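Local coordinates for uncharacterized protein lp_1913 (Lactobacillus plantarum, PDB 3FLH), which is of unknown function but contains a rhodanese-like domain and forms an assembly of three copies, at residues B[10-15]-B[85-90]; B[35-38]-B[43-46]; B[48-53]-B[108-113]; B[63-68]-B[96-101]. All blocks are in the same frame, centred on the assembly; numbering follows the deposited sequence.

Interaction 1: residues B[10-15]-B[85-90]; sequences TTYLSL and LGKTAL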
loop_
_atom_site.group_PDB
_atom_site.type_symbol
_atom_site.label_atom_id
_atom_site.label_comp_id
_atom_site.label_asym_id
_atom_site.label_seq_id
_atom_site.Cartn_x
_atom_site.Cartn_y
_atom_site.Cartn_z
ATOM N N THR B 10 0.716 -12.124 -8.141
ATOM C CA THR B 10 1.647 -13.154 -7.681
ATOM C C THR B 10 2.979 -12.558 -7.247
ATOM O O THR B 10 3.532 -12.940 -6.214
ATOM C CB THR B 10 1.924 -14.196 -8.789
ATOM O OG1 THR B 10 0.682 -14.781 -9.219
ATOM C CG2 THR B 10 2.856 -15.295 -8.266
ATOM N N THR B 11 3.501 -11.629 -8.038
ATOM C CA THR B 11 4.781 -11.011 -7.703
ATOM C C THR B 11 4.659 -10.047 -6.529
ATOM O O THR B 11 5.534 -10.003 -5.659
ATOM C CB THR B 11 5.366 -10.248 -8.904
ATOM O OG1 THR B 11 5.484 -11.140 -10.022
ATOM C CG2 THR B 11 6.749 -9.699 -8.560
ATOM N N TYR B 12 3.574 -9.276 -6.502
ATOM C CA TYR B 12 3.362 -8.304 -5.426
ATOM C C TYR B 12 3.192 -9.024 -4.080
ATOM O O TYR B 12 3.756 -8.604 -3.068
ATOM C CB TYR B 12 2.123 -7.443 -5.720
ATOM C CG TYR B 12 1.901 -6.309 -4.731
ATOM C CD1 TYR B 12 2.474 -5.054 -4.937
ATOM C CD2 TYR B 12 1.132 -6.499 -3.585
ATOM C CE1 TYR B 12 2.288 -4.014 -4.024
ATOM C CE2 TYR B 12 0.941 -5.465 -2.663
ATOM C CZ TYR B 12 1.520 -4.230 -2.887
ATOM O OH TYR B 12 1.353 -3.212 -1.972
ATOM N N LEU B 13 2.415 -10.105 -4.071
ATOM C CA LEU B 13 2.191 -10.854 -2.842
ATOM C C LEU B 13 3.451 -11.592 -2.392
ATOM O O LEU B 13 3.646 -11.820 -1.197
ATOM C CB LEU B 13 1.026 -11.843 -3.015
ATOM C CG LEU B 13 -0.365 -11.209 -3.056
ATOM C CD1 LEU B 13 -1.425 -12.245 -3.388
ATOM C CD2 LEU B 13 -0.656 -10.559 -1.696
ATOM N N SER B 14 4.314 -11.953 -3.340
ATOM C CA SER B 14 5.553 -12.662 -2.999
ATOM C C SER B 14 6.495 -11.773 -2.194
ATOM O O SER B 14 7.514 -12.238 -1.682
ATOM C CB SER B 14 6.280 -13.134 -4.263
ATOM O OG SER B 14 6.872 -12.046 -4.947
ATOM N N LEU B 15 6.160 -10.491 -2.097
ATOM C CA LEU B 15 6.978 -9.535 -1.356
ATOM C C LEU B 15 6.626 -9.544 0.124
ATOM O O LEU B 15 7.413 -9.093 0.956
ATOM C CB LEU B 15 6.762 -8.120 -1.896
ATOM C CG LEU B 15 7.090 -7.847 -3.364
ATOM C CD1 LEU B 15 6.612 -6.453 -3.722
ATOM C CD2 LEU B 15 8.595 -7.994 -3.604
ATOM N N LEU B 85 8.730 2.666 3.138
ATOM C CA LEU B 85 9.954 2.278 3.852
ATOM C C LEU B 85 10.183 0.775 3.850
ATOM O O LEU B 85 11.325 0.321 3.827
ATOM C CB LEU B 85 9.922 2.774 5.306
ATOM C CG LEU B 85 10.191 4.255 5.597
ATOM C CD1 LEU B 85 11.632 4.618 5.229
ATOM C CD2 LEU B 85 9.209 5.092 4.806
ATOM N N GLY B 86 9.099 0.010 3.894
ATOM C CA GLY B 86 9.225 -1.436 3.891
ATOM C C GLY B 86 9.758 -1.950 2.568
ATOM O O GLY B 86 10.636 -2.811 2.531
ATOM N N LYS B 87 9.235 -1.413 1.468
ATOM C CA LYS B 87 9.677 -1.849 0.151
ATOM C C LYS B 87 11.099 -1.392 -0.141
ATOM O O LYS B 87 11.875 -2.115 -0.768
ATOM C CB LYS B 87 8.716 -1.338 -0.928
ATOM C CG LYS B 87 7.321 -1.965 -0.864
ATOM C CD LYS B 87 6.417 -1.388 -1.946
ATOM C CE LYS B 87 4.978 -1.893 -1.844
ATOM N NZ LYS B 87 4.862 -3.359 -2.017
ATOM N N THR B 88 11.449 -0.197 0.317
ATOM C CA THR B 88 12.791 0.312 0.099
ATOM C C THR B 88 13.800 -0.573 0.838
ATOM O O THR B 88 14.841 -0.928 0.288
ATOM C CB THR B 88 12.881 1.789 0.548
ATOM O OG1 THR B 88 12.048 2.575 -0.314
ATOM C CG2 THR B 88 14.306 2.306 0.459
ATOM N N ALA B 89 13.480 -0.946 2.072
ATOM C CA ALA B 89 14.363 -1.822 2.841
ATOM C C ALA B 89 14.423 -3.181 2.136
ATOM O O ALA B 89 15.496 -3.754 1.974
ATOM C CB ALA B 89 13.830 -1.999 4.265
ATOM N N LEU B 90 13.261 -3.689 1.721
ATOM C CA LEU B 90 13.200 -4.976 1.041
ATOM C C LEU B 90 14.096 -4.984 -0.195
ATOM O O LEU B 90 14.813 -5.956 -0.436
ATOM C CB LEU B 90 11.757 -5.319 0.639
ATOM C CG LEU B 90 11.506 -6.732 0.083
ATOM C CD1 LEU B 90 11.904 -7.783 1.130
ATOM C CD2 LEU B 90 10.035 -6.903 -0.283
#
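K87, L15 and L90 carry this contact, with Y12 flanking it. The chain of K87 leaves helix 85-95 extended and then bends at its last torsion (chi4 -62°), which turns the ammonium group in against helix 3-13. There K87 NZ lies 3.3 Å from Y12 CE1, and the two side chains are roughly perpendicular. The ammonium meets the Y12 ring obliquely. Both polar ends share Y16, whose hydroxyl is hydrogen-bonded to K87 NZ and to Y12 OH, so the lysine and two tyrosines form one small polar cluster inside a buried contact. Beside it, L15 CD1 sits 3.9 Å from K87 NZ.

The apolar half is a leucine pair. L15 CD2 and L90 CD2 are 3.8 Å apart. L90 holds its CG anti to the backbone N (chi1 -172°), and its CD2 also packs against the backbone, 3.6 Å from L15 O. The contact is thus polar at K87 and apolar at L90.

Other copies of the protein close in. Y12 of the second subunit makes a cation-pi contact with K87, and Y12 OH bonds to T83 OG1 of the third subunit. Within the chain, the contact ties helix 3-13 and the residues that follow it to helix 85-95. L15 pairs by its backbone with E102 of strand 99-103, and L90 rests on A100 of that strand, so helix 85-95 packs on the parallel sheet.

Interaction 2: residues B[35-38]-B[43-46]; sequences VLDV and AQVK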
loop_
_atom_site.group_PDB
_atom_site.type_symbol
_atom_site.label_atom_id
_atom_site.label_comp_id
_atom_site.label_asym_id
_atom_site.label_seq_id
_atom_site.Cartn_x
_atom_site.Cartn_y
_atom_site.Cartn_z
ATOM N N VAL B 35 13.069 -10.475 12.583
ATOM C CA VAL B 35 12.263 -9.285 12.342
ATOM C C VAL B 35 13.103 -8.015 12.512
ATOM O O VAL B 35 13.817 -7.863 13.510
ATOM C CB VAL B 35 11.058 -9.240 13.337
ATOM C CG1 VAL B 35 10.199 -8.009 13.086
ATOM C CG2 VAL B 35 10.215 -10.501 13.195
ATOM N N LEU B 36 13.016 -7.119 11.530
ATOM C CA LEU B 36 13.743 -5.849 11.542
ATOM C C LEU B 36 12.772 -4.688 11.580
ATOM O O LEU B 36 11.934 -4.538 10.684
ATOM C CB LEU B 36 14.609 -5.696 10.287
ATOM C CG LEU B 36 15.581 -6.823 9.949
ATOM C CD1 LEU B 36 16.351 -6.463 8.676
ATOM C CD2 LEU B 36 16.545 -7.041 11.119
ATOM N N ASP B 37 12.888 -3.864 12.617
ATOM C CA ASP B 37 12.034 -2.689 12.780
ATOM C C ASP B 37 12.756 -1.575 12.025
ATOM O O ASP B 37 13.752 -1.049 12.510
ATOM C CB ASP B 37 11.925 -2.327 14.269
ATOM C CG ASP B 37 10.893 -1.263 14.543
ATOM O OD1 ASP B 37 10.832 -0.265 13.788
ATOM O OD2 ASP B 37 10.126 -1.415 15.529
ATOM N N VAL B 38 12.267 -1.221 10.842
ATOM C CA VAL B 38 12.930 -0.188 10.050
ATOM C C VAL B 38 12.373 1.221 10.223
ATOM O O VAL B 38 12.642 2.098 9.402
ATOM C CB VAL B 38 12.916 -0.543 8.547
ATOM C CG1 VAL B 38 13.555 -1.913 8.335
ATOM C CG2 VAL B 38 11.492 -0.537 8.019
ATOM N N ALA B 43 10.936 7.297 16.538
ATOM C CA ALA B 43 9.758 6.484 16.812
ATOM C C ALA B 43 10.088 5.257 17.659
ATOM O O ALA B 43 9.289 4.829 18.495
ATOM C CB ALA B 43 9.110 6.053 15.505
ATOM N N GLN B 44 11.272 4.698 17.440
ATOM C CA GLN B 44 11.703 3.508 18.160
ATOM C C GLN B 44 12.085 3.743 19.624
ATOM O O GLN B 44 12.398 2.797 20.354
ATOM C CB GLN B 44 12.853 2.844 17.400
ATOM C CG GLN B 44 12.442 2.402 16.002
ATOM C CD GLN B 44 13.238 1.215 15.512
ATOM O OE1 GLN B 44 13.394 0.227 16.235
ATOM N NE2 GLN B 44 13.731 1.290 14.279
ATOM N N VAL B 45 12.051 5.003 20.050
ATOM C CA VAL B 45 12.365 5.361 21.429
ATOM C C VAL B 45 11.232 4.922 22.370
ATOM O O VAL B 45 11.447 4.716 23.568
ATOM C CB VAL B 45 12.594 6.897 21.565
ATOM C CG1 VAL B 45 12.784 7.283 23.028
ATOM C CG2 VAL B 45 13.821 7.307 20.753
ATOM N N LYS B 46 10.029 4.771 21.821
ATOM C CA LYS B 46 8.874 4.343 22.617
ATOM C C LYS B 46 8.994 2.867 22.985
ATOM O O LYS B 46 8.194 2.347 23.762
ATOM C CB LYS B 46 7.569 4.566 21.843
ATOM C CG LYS B 46 7.310 6.018 21.462
ATOM C CD LYS B 46 5.921 6.191 20.866
ATOM C CE LYS B 46 4.831 5.924 21.900
ATOM N NZ LYS B 46 4.921 6.884 23.049
#
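D37 and Q44 meet at the C-terminal end of strand 33-37, which lies between strands 73-77 and 54-55 in the parallel sheet of this rhodanese-like domain. The loop that follows the strand folds back, and Q44 reaches over D37. The carboxylate and the amide are stacked, their planes only 17° apart, and the two side chains run antiparallel alongside one another. D37 OD1 lies 3.3 Å from Q44 CD, so this is a flat-on contact. D37 sets its CG anti to the backbone N (chi1 -171°), which brings the carboxylate against one face of the amide.

Q44 NE2 gives a hydrogen bond to the backbone D37 O. The donor stands well above the carbonyl plane and the bond is bent, 133° at the hydrogen. The same nitrogen also bonds to R39 O, so one amide nitrogen meets two carbonyls, one at the strand end and one just after it.

Around this pair, R39 forms a salt bridge with D37 OD2, and Y77 OH adds a weak bond to the same oxygen. These partners would tend to favour the charged carboxylate. P57 and A55 pack on the side chain of Q44. The bond at the centre, Q44 NE2 to D37 O, is 2.9 Å long.

Interaction 3: residues B[48-53]-B[108-113]; sequences DQIKGA and EGWKGM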
loop_
_atom_site.group_PDB
_atom_site.type_symbol
_atom_site.label_atom_id
_atom_site.label_comp_id
_atom_site.label_asym_id
_atom_site.label_seq_id
_atom_site.Cartn_x
_atom_site.Cartn_y
_atom_site.Cartn_z
ATOM N N ASP B 48 8.202 0.149 21.491
ATOM C CA ASP B 48 6.996 -0.628 21.229
ATOM C C ASP B 48 7.179 -1.588 20.058
ATOM O O ASP B 48 6.227 -1.909 19.350
ATOM C CB ASP B 48 5.813 0.307 20.948
ATOM C CG ASP B 48 6.112 1.328 19.854
ATOM O OD1 ASP B 48 5.181 2.061 19.463
ATOM O OD2 ASP B 48 7.271 1.407 19.384
ATOM N N GLN B 49 8.403 -2.059 19.864
ATOM C CA GLN B 49 8.685 -2.968 18.763
ATOM C C GLN B 49 8.104 -4.362 18.981
ATOM O O GLN B 49 7.710 -4.733 20.092
ATOM C CB GLN B 49 10.193 -3.091 18.550
ATOM C CG GLN B 49 10.899 -3.861 19.653
ATOM C CD GLN B 49 11.495 -2.962 20.722
ATOM O OE1 GLN B 49 10.992 -1.867 20.990
ATOM N NE2 GLN B 49 12.570 -3.431 21.349
ATOM N N ILE B 50 8.053 -5.118 17.894
ATOM C CA ILE B 50 7.565 -6.484 17.900
ATOM C C ILE B 50 8.591 -7.314 18.672
ATOM O O ILE B 50 9.798 -7.059 18.594
ATOM C CB ILE B 50 7.432 -7.016 16.439
ATOM C CG1 ILE B 50 6.297 -6.270 15.727
ATOM C CG2 ILE B 50 7.190 -8.518 16.434
ATOM C CD1 ILE B 50 6.113 -6.632 14.262
ATOM N N LYS B 51 8.105 -8.295 19.425
ATOM C CA LYS B 51 8.963 -9.167 20.222
ATOM C C LYS B 51 10.152 -9.695 19.415
ATOM O O LYS B 51 9.979 -10.256 18.334
ATOM C CB LYS B 51 8.141 -10.335 20.767
ATOM C CG LYS B 51 8.931 -11.286 21.637
ATOM C CD LYS B 51 8.057 -12.393 22.214
ATOM C CE LYS B 51 8.894 -13.333 23.082
ATOM N NZ LYS B 51 9.539 -12.610 24.229
ATOM N N GLY B 52 11.358 -9.498 19.942
ATOM C CA GLY B 52 12.554 -9.969 19.266
ATOM C C GLY B 52 12.998 -9.167 18.050
ATOM O O GLY B 52 13.981 -9.522 17.390
ATOM N N ALA B 53 12.291 -8.084 17.746
ATOM C CA ALA B 53 12.640 -7.267 16.590
ATOM C C ALA B 53 13.913 -6.469 16.806
ATOM O O ALA B 53 14.148 -5.930 17.886
ATOM C CB ALA B 53 11.492 -6.318 16.243
ATOM N N GLU B 108 1.164 -1.391 12.950
ATOM C CA GLU B 108 -0.216 -1.039 13.271
ATOM C C GLU B 108 -1.081 -2.296 13.270
ATOM O O GLU B 108 -1.835 -2.541 14.208
ATOM C CB GLU B 108 -0.759 -0.033 12.245
ATOM C CG GLU B 108 -2.188 0.422 12.513
ATOM C CD GLU B 108 -2.825 1.102 11.315
ATOM O OE1 GLU B 108 -3.024 0.426 10.279
ATOM O OE2 GLU B 108 -3.129 2.311 11.405
ATOM N N GLY B 109 -0.967 -3.098 12.215
ATOM C CA GLY B 109 -1.750 -4.323 12.134
ATOM C C GLY B 109 -1.393 -5.305 13.235
ATOM O O GLY B 109 -2.273 -5.895 13.865
ATOM N N TRP B 110 -0.095 -5.478 13.469
ATOM C CA TRP B 110 0.397 -6.391 14.502
ATOM C C TRP B 110 -0.193 -6.037 15.870
ATOM O O TRP B 110 -0.686 -6.912 16.585
ATOM C CB TRP B 110 1.930 -6.340 14.542
ATOM C CG TRP B 110 2.575 -7.369 15.414
ATOM C CD1 TRP B 110 2.851 -7.266 16.752
ATOM C CD2 TRP B 110 3.050 -8.658 15.005
ATOM N NE1 TRP B 110 3.474 -8.413 17.195
ATOM C CE2 TRP B 110 3.606 -9.281 16.144
ATOM C CE3 TRP B 110 3.059 -9.347 13.783
ATOM C CZ2 TRP B 110 4.164 -10.558 16.099
ATOM C CZ3 TRP B 110 3.616 -10.623 13.737
ATOM C CH2 TRP B 110 4.160 -11.213 14.889
ATOM N N LYS B 111 -0.145 -4.757 16.230
ATOM C CA LYS B 111 -0.700 -4.316 17.502
ATOM C C LYS B 111 -2.215 -4.493 17.469
ATOM O O LYS B 111 -2.826 -4.889 18.461
ATOM C CB LYS B 111 -0.367 -2.844 17.758
ATOM C CG LYS B 111 1.089 -2.570 18.060
ATOM C CD LYS B 111 1.280 -1.125 18.460
ATOM C CE LYS B 111 2.700 -0.866 18.937
ATOM N NZ LYS B 111 2.845 0.543 19.390
ATOM N N GLY B 112 -2.807 -4.193 16.315
ATOM C CA GLY B 112 -4.243 -4.319 16.147
ATOM C C GLY B 112 -4.738 -5.708 16.489
ATOM O O GLY B 112 -5.877 -5.883 16.915
HETATM N N MSE B 113 -3.876 -6.698 16.297
HETATM C CA MSE B 113 -4.214 -8.080 16.596
HETATM C C MSE B 113 -3.696 -8.484 17.965
HETATM O O MSE B 113 -3.767 -9.654 18.346
HETATM C CB MSE B 113 -3.626 -8.997 15.534
HETATM C CG MSE B 113 -4.629 -9.411 14.491
HETATM SE SE MSE B 113 -3.798 -9.680 12.797
HETATM C CE MSE B 113 -4.587 -8.167 11.880
#
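I50 packs over the indole of W110, joining the loop before strand 54-55 to helix 106-112 of the rhodanese-like domain. I50 opens a type II beta turn that runs to A53, with G52 at positive phi.

From CB, the I50 side chain divides into two branches, and both meet the ring. I50 CG1 stands over one face, 3.7 Å from the centroid of the five-membered ring of W110 and 10° off its normal. This is a CH-pi contact. The chain runs on straight from there (chi2 176°), and I50 CD1 lies above the same face, displaced toward the rim, 3.7 Å from W110 CD2. The other branch, I50 CG2, meets the six-membered ring, 3.7 Å from W110 CZ2. The isoleucine lies nearly perpendicular to the tryptophan side chain.

The indole is held from other directions too. W110 NE1 bonds to P116 O, which would restrain the rotation of the ring, and H19, V22 and M26 of helix 19-27 pack on it. I50 N in turn bonds to Y77 OH.

Next to this apolar pair is a charged one. K111 stretches from the helix in an extended chain and forms a salt bridge with D48. D48 also has R39 as a salt-bridge partner, at OD2, so its two oxygens serve two different positive groups. D48 O is buried by the contact without a hydrogen-bonding partner. K111 NZ meets D48 OD1 at 2.8 Å, from above the carboxylate plane.

Interaction 4: residues B[63-68]-B[96-101]; sequences TRIGEL and AGFEAY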
loop_
_atom_site.group_PDB
_atom_site.type_symbol
_atom_site.label_atom_id
_atom_site.label_comp_id
_atom_site.label_asym_id
_atom_site.label_seq_id
_atom_site.Cartn_x
_atom_site.Cartn_y
_atom_site.Cartn_z
ATOM N N THR B 63 23.854 0.426 5.498
ATOM C CA THR B 63 25.101 0.545 6.251
ATOM C C THR B 63 25.335 -0.587 7.254
ATOM O O THR B 63 26.462 -1.062 7.410
ATOM C CB THR B 63 25.149 1.885 7.030
ATOM O OG1 THR B 63 25.129 2.982 6.104
ATOM C CG2 THR B 63 26.422 1.966 7.876
ATOM N N ARG B 64 24.268 -1.019 7.922
ATOM C CA ARG B 64 24.359 -2.066 8.945
ATOM C C ARG B 64 23.955 -3.457 8.468
ATOM O O ARG B 64 23.811 -4.383 9.270
ATOM C CB ARG B 64 23.494 -1.679 10.143
ATOM C CG ARG B 64 23.935 -0.403 10.848
ATOM C CD ARG B 64 22.958 -0.022 11.948
ATOM N NE ARG B 64 22.666 -1.165 12.808
ATOM C CZ ARG B 64 21.627 -1.245 13.631
ATOM N NH1 ARG B 64 20.759 -0.248 13.724
ATOM N NH2 ARG B 64 21.449 -2.341 14.350
ATOM N N ILE B 65 23.795 -3.607 7.160
ATOM C CA ILE B 65 23.382 -4.882 6.602
ATOM C C ILE B 65 24.494 -5.931 6.677
ATOM O O ILE B 65 24.264 -7.115 6.424
ATOM C CB ILE B 65 22.903 -4.693 5.141
ATOM C CG1 ILE B 65 21.960 -5.829 4.753
ATOM C CG2 ILE B 65 24.095 -4.626 4.200
ATOM C CD1 ILE B 65 21.255 -5.590 3.447
ATOM N N GLY B 66 25.693 -5.488 7.047
ATOM C CA GLY B 66 26.822 -6.395 7.155
ATOM C C GLY B 66 26.865 -7.131 8.482
ATOM O O GLY B 66 27.742 -7.964 8.711
ATOM N N GLU B 67 25.913 -6.831 9.358
ATOM C CA GLU B 67 25.850 -7.471 10.672
ATOM C C GLU B 67 24.777 -8.552 10.672
ATOM O O GLU B 67 24.483 -9.146 11.709
ATOM C CB GLU B 67 25.497 -6.439 11.742
ATOM C CG GLU B 67 25.965 -5.036 11.427
ATOM C CD GLU B 67 25.432 -4.013 12.412
ATOM O OE1 GLU B 67 24.290 -4.188 12.891
ATOM O OE2 GLU B 67 26.146 -3.027 12.693
ATOM N N LEU B 68 24.193 -8.805 9.506
ATOM C CA LEU B 68 23.125 -9.791 9.399
ATOM C C LEU B 68 23.577 -11.173 8.936
ATOM O O LEU B 68 24.453 -11.303 8.085
ATOM C CB LEU B 68 22.031 -9.260 8.462
ATOM C CG LEU B 68 21.446 -7.880 8.801
ATOM C CD1 LEU B 68 20.407 -7.499 7.763
ATOM C CD2 LEU B 68 20.833 -7.892 10.192
ATOM N N ALA B 96 21.018 -7.315 -2.198
ATOM C CA ALA B 96 22.246 -7.779 -1.562
ATOM C C ALA B 96 22.348 -9.302 -1.522
ATOM O O ALA B 96 23.320 -9.848 -1.001
ATOM C CB ALA B 96 22.340 -7.215 -0.145
ATOM N N GLY B 97 21.347 -9.986 -2.065
ATOM C CA GLY B 97 21.369 -11.437 -2.069
ATOM C C GLY B 97 20.745 -12.070 -0.837
ATOM O O GLY B 97 20.985 -13.243 -0.543
ATOM N N PHE B 98 19.946 -11.300 -0.106
ATOM C CA PHE B 98 19.286 -11.814 1.090
ATOM C C PHE B 98 17.857 -12.239 0.791
ATOM O O PHE B 98 17.251 -11.796 -0.187
ATOM C CB PHE B 98 19.252 -10.748 2.192
ATOM C CG PHE B 98 20.547 -10.600 2.930
ATOM C CD1 PHE B 98 20.890 -11.492 3.938
ATOM C CD2 PHE B 98 21.434 -9.577 2.607
ATOM C CE1 PHE B 98 22.103 -11.376 4.609
ATOM C CE2 PHE B 98 22.653 -9.450 3.271
ATOM C CZ PHE B 98 22.987 -10.350 4.277
ATOM N N GLU B 99 17.330 -13.116 1.632
ATOM C CA GLU B 99 15.954 -13.554 1.500
ATOM C C GLU B 99 15.184 -12.694 2.499
ATOM O O GLU B 99 15.496 -12.698 3.690
ATOM C CB GLU B 99 15.828 -15.039 1.855
ATOM C CG GLU B 99 16.237 -15.971 0.722
ATOM C CD GLU B 99 15.363 -15.781 -0.502
ATOM O OE1 GLU B 99 14.144 -16.049 -0.405
ATOM O OE2 GLU B 99 15.887 -15.353 -1.558
ATOM N N ALA B 100 14.205 -11.933 2.018
ATOM C CA ALA B 100 13.424 -11.084 2.909
ATOM C C ALA B 100 11.996 -10.887 2.439
ATOM O O ALA B 100 11.644 -11.222 1.313
ATOM C CB ALA B 100 14.103 -9.736 3.083
ATOM N N TYR B 101 11.177 -10.350 3.331
ATOM C CA TYR B 101 9.772 -10.095 3.056
ATOM C C TYR B 101 9.340 -8.926 3.928
ATOM O O TYR B 101 9.976 -8.626 4.939
ATOM C CB TYR B 101 8.924 -11.322 3.430
ATOM C CG TYR B 101 9.226 -12.578 2.641
ATOM C CD1 TYR B 101 8.684 -12.773 1.367
ATOM C CD2 TYR B 101 10.077 -13.561 3.154
ATOM C CE1 TYR B 101 8.983 -13.913 0.619
ATOM C CE2 TYR B 101 10.383 -14.706 2.414
ATOM C CZ TYR B 101 9.835 -14.873 1.147
ATOM O OH TYR B 101 10.163 -15.979 0.397
#
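I65 and F98 form the closer-packed part of this contact, where segment 63-68 meets the turn leading into strand 99-103. This lies at the surface of the alpha-beta rhodanese-like fold. The turn begins with a Schellman motif that ends helix 85-95, with G97 at positive phi. A96 and F98, on either side of G97, both direct their side chains toward segment 63-68.

I65 has its CG1 anti to the backbone N (chi1 -156°) and pushes that branch across to the ring. I65 CG1 is 4.0 Å from F98 CE2, approaching obliquely. Further out, I65 CD1 lies 4.1 Å from A96 CB. The isoleucine and the phenylalanine lie side by side, pointing opposite ways. V92 and L93 of helix 85-95 also pack on I65.

The L68 side is looser. The backbone L68 O sits at the edge of the F98 ring, near its plane, 4.2 Å from F98 CZ. E67 is exposed; it makes a weak salt bridge with R64, from R64 NE to E67 OE1. R64 NH1 also bonds to A55 O, tying segment 63-68 to strand 54-55. E99 OE2 is hydrogen-bonded to the side-chain ND2 of residue N2 of the second subunit, and Y101 packs on K5 of that subunit. The most distant of the apolar pairs is L68 CB with F98 CE1, 4.4 Å apart.

In the fold
Interactions 1 and 2 are buried, interaction 3 partly so, and interaction 4 is at the surface. Interaction 1 uses helix 85-95, and interaction 4 the turn after it and strand 99-103; they touch where S14 and L15 pack on Y101. Both also meet the second subunit. Interactions 2 and 3 lie about 10 Å apart between centres and share the loop between strands 33-37 and 54-55; R39 bridges D37 and D48. Interactions 2 and 4 touch through L36 and L68. Chemistry follows place: interaction 2 is a stacked amide and carboxylate, interaction 3 adds a salt bridge to an isoleucine-indole pair, interaction 1 mixes leucines with a lysine, and interaction 4 is apolar.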